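Local structure of uncharacterized protein (Nostoc punctiforme, 2QDR) at residues A[134-139]-A[209-214]. The protein is of unknown function but adopts the double-stranded beta-helix fold of the cupins and is a putative dioxygenase. Residues are numbered along the deposited sequence; the frame is centred on the assembly and turned at random.
Sequences YSFIPA and WLRKDI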
loop_
_atom_site.group_PDB
_atom_site.type_symbol
_atom_site.label_atom_id
_atom_site.label_comp_id
_atom_site.label_asym_id
_atom_site.label_seq_id
_atom_site.Cartn_x
_atom_site.Cartn_y
_atom_site.Cartn_z
ATOM N N TYR A 134 -22.090 3.755 -24.291
ATOM C CA TYR A 134 -21.474 2.744 -25.134
ATOM C C TYR A 134 -22.193 1.427 -25.105
ATOM O O TYR A 134 -22.772 1.060 -24.087
ATOM C CB TYR A 134 -20.028 2.502 -24.642
ATOM C CG TYR A 134 -19.302 1.332 -25.284
ATOM C CD1 TYR A 134 -18.778 1.440 -26.561
ATOM C CD2 TYR A 134 -19.144 0.120 -24.610
ATOM C CE1 TYR A 134 -18.143 0.378 -27.168
ATOM C CE2 TYR A 134 -18.494 -0.949 -25.204
ATOM C CZ TYR A 134 -17.994 -0.815 -26.490
ATOM O OH TYR A 134 -17.334 -1.855 -27.110
ATOM N N SER A 135 -22.124 0.711 -26.225
ATOM C CA SER A 135 -22.698 -0.620 -26.339
ATOM C C SER A 135 -21.871 -1.481 -27.278
ATOM O O SER A 135 -21.362 -0.979 -28.283
ATOM C CB SER A 135 -24.137 -0.598 -26.856
ATOM O OG SER A 135 -24.596 -1.935 -27.052
ATOM N N PHE A 136 -21.724 -2.757 -26.912
ATOM C CA PHE A 136 -21.045 -3.769 -27.721
ATOM C C PHE A 136 -22.102 -4.837 -27.970
ATOM O O PHE A 136 -22.568 -5.474 -27.026
ATOM C CB PHE A 136 -19.829 -4.415 -27.063
ATOM C CG PHE A 136 -19.180 -5.458 -27.935
ATOM C CD1 PHE A 136 -19.601 -6.778 -27.912
ATOM C CD2 PHE A 136 -18.171 -5.106 -28.807
ATOM C CE1 PHE A 136 -19.017 -7.732 -28.739
ATOM C CE2 PHE A 136 -17.572 -6.059 -29.639
ATOM C CZ PHE A 136 -17.997 -7.371 -29.598
ATOM N N ILE A 137 -22.449 -5.034 -29.234
ATOM C CA ILE A 137 -23.452 -5.990 -29.647
ATOM C C ILE A 137 -22.761 -7.103 -30.437
ATOM O O ILE A 137 -22.452 -6.916 -31.618
ATOM C CB ILE A 137 -24.538 -5.303 -30.506
ATOM C CG1 ILE A 137 -25.097 -4.076 -29.770
ATOM C CG2 ILE A 137 -25.647 -6.312 -30.883
ATOM C CD1 ILE A 137 -26.004 -3.211 -30.604
ATOM N N PRO A 138 -22.498 -8.260 -29.791
ATOM C CA PRO A 138 -21.848 -9.353 -30.515
ATOM C C PRO A 138 -22.726 -9.847 -31.642
ATOM O O PRO A 138 -23.949 -9.706 -31.567
ATOM C CB PRO A 138 -21.684 -10.461 -29.461
ATOM C CG PRO A 138 -22.045 -9.870 -28.164
ATOM C CD PRO A 138 -22.792 -8.616 -28.395
ATOM N N ALA A 139 -22.099 -10.391 -32.678
ATOM C CA ALA A 139 -22.819 -10.908 -33.830
ATOM C C ALA A 139 -23.764 -11.982 -33.362
ATOM O O ALA A 139 -23.364 -12.847 -32.591
ATOM C CB ALA A 139 -21.860 -11.481 -34.853
ATOM N N TRP A 209 -11.997 1.972 -18.813
ATOM C CA TRP A 209 -12.230 0.800 -19.652
ATOM C C TRP A 209 -13.698 0.573 -19.957
ATOM O O TRP A 209 -14.517 0.546 -19.052
ATOM C CB TRP A 209 -11.694 -0.471 -18.998
ATOM C CG TRP A 209 -10.247 -0.597 -19.082
ATOM C CD1 TRP A 209 -9.320 -0.089 -18.230
ATOM C CD2 TRP A 209 -9.537 -1.290 -20.094
ATOM N NE1 TRP A 209 -8.062 -0.427 -18.651
ATOM C CE2 TRP A 209 -8.168 -1.175 -19.796
ATOM C CE3 TRP A 209 -9.926 -2.008 -21.229
ATOM C CZ2 TRP A 209 -7.182 -1.739 -20.600
ATOM C CZ3 TRP A 209 -8.956 -2.577 -22.011
ATOM C CH2 TRP A 209 -7.595 -2.441 -21.694
ATOM N N LEU A 210 -14.014 0.430 -21.240
ATOM C CA LEU A 210 -15.369 0.153 -21.696
ATOM C C LEU A 210 -15.523 -1.326 -22.081
ATOM O O LEU A 210 -16.607 -1.905 -21.909
ATOM C CB LEU A 210 -15.710 1.040 -22.875
ATOM C CG LEU A 210 -15.592 2.550 -22.672
ATOM C CD1 LEU A 210 -15.939 3.263 -23.990
ATOM C CD2 LEU A 210 -16.458 3.053 -21.520
ATOM N N ARG A 211 -14.459 -1.930 -22.621
ATOM C CA ARG A 211 -14.479 -3.342 -23.010
ATOM C C ARG A 211 -13.049 -3.867 -23.151
ATOM O O ARG A 211 -12.177 -3.151 -23.627
ATOM C CB ARG A 211 -15.242 -3.540 -24.318
ATOM C CG ARG A 211 -15.395 -5.021 -24.766
ATOM C CD ARG A 211 -16.151 -5.124 -26.088
ATOM N NE ARG A 211 -15.380 -4.476 -27.151
ATOM C CZ ARG A 211 -14.487 -5.065 -27.941
ATOM N NH1 ARG A 211 -14.219 -6.370 -27.871
ATOM N NH2 ARG A 211 -13.855 -4.329 -28.845
ATOM N N LYS A 212 -12.840 -5.129 -22.779
ATOM C CA LYS A 212 -11.533 -5.778 -22.847
ATOM C C LYS A 212 -11.641 -7.131 -23.576
ATOM O O LYS A 212 -12.493 -7.939 -23.230
ATOM C CB LYS A 212 -10.983 -5.925 -21.419
ATOM C CG LYS A 212 -9.512 -6.341 -21.318
ATOM C CD LYS A 212 -8.964 -6.367 -19.870
ATOM C CE LYS A 212 -8.923 -4.984 -19.184
ATOM N NZ LYS A 212 -8.381 -5.039 -17.786
ATOM N N ASP A 213 -10.799 -7.357 -24.594
ATOM C CA ASP A 213 -10.765 -8.613 -25.381
ATOM C C ASP A 213 -10.302 -9.759 -24.543
ATOM O O ASP A 213 -9.769 -9.561 -23.449
ATOM C CB ASP A 213 -9.729 -8.577 -26.521
ATOM C CG ASP A 213 -10.036 -7.583 -27.598
ATOM O OD1 ASP A 213 -11.223 -7.340 -27.893
ATOM O OD2 ASP A 213 -9.062 -7.098 -28.214
ATOM N N ILE A 214 -10.461 -10.964 -25.077
ATOM C CA ILE A 214 -9.960 -12.156 -24.419
ATOM C C ILE A 214 -8.399 -12.104 -24.523
ATOM O O ILE A 214 -7.701 -12.680 -23.682
ATOM C CB ILE A 214 -10.590 -13.448 -25.000
ATOM C CG1 ILE A 214 -10.428 -14.624 -24.011
ATOM C CG2 ILE A 214 -10.026 -13.742 -26.416
ATOM C CD1 ILE A 214 -11.341 -15.834 -24.295
#
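Tyr134 and Phe136, two residues apart on strand 133-137, receive the side chains of Leu210 and Arg211 from strand 205-212. The two short strand segments run nearly parallel, 11° apart, but their axes stay 8.2 Å from each other, so they meet through side chains as members of two different sheets. Leu210 lays its CB over one face of the Tyr134 ring, a CH-pi contact with CB 4.3 Å from the ring centroid. Farther along the same ring, the phenol OH accepts a hydrogen bond from Arg211 NE at 3.3 Å; the bond is bent to 140°, and the oxygen sits near the guanidinium edge, slightly tilted from its plane. The extended chi1 and chi2 of Arg211 bring CD over a face of the Phe136 ring, and the bend at chi3 then turns NE and the guanidinium so that the CD2/CE2 side of the ring meets a guanidinium face. The ring and guanidinium planes lie 23° apart, with CE2 of Phe136 3.7 Å from CZ of Arg211. Glu114, on the neighbouring strand 113-117, forms a salt bridge with NH2 of Arg211 and also hydrogen-bonds Tyr134 OH, tying both polar ends together inside the buried interface. Replacing Arg211 with an alanine is likely to leave the Glu114 carboxylate without its cationic mate, cost Tyr134 OH the NE donor and uncover a Phe136 face. Beyond these four buried side chains segment 209-214 turns to solvent, with Lys212 and Ile214 exposed; there partly exposed Asp213 OD1 makes a 3.1 Å salt bridge with Arg211 NH1, its hydrogen bond weak. Leu210 and Arg211 both face Val219, a classic beta bulge, here where two antiparallel sheets pack together in a cupin-type double-stranded beta-helix protein.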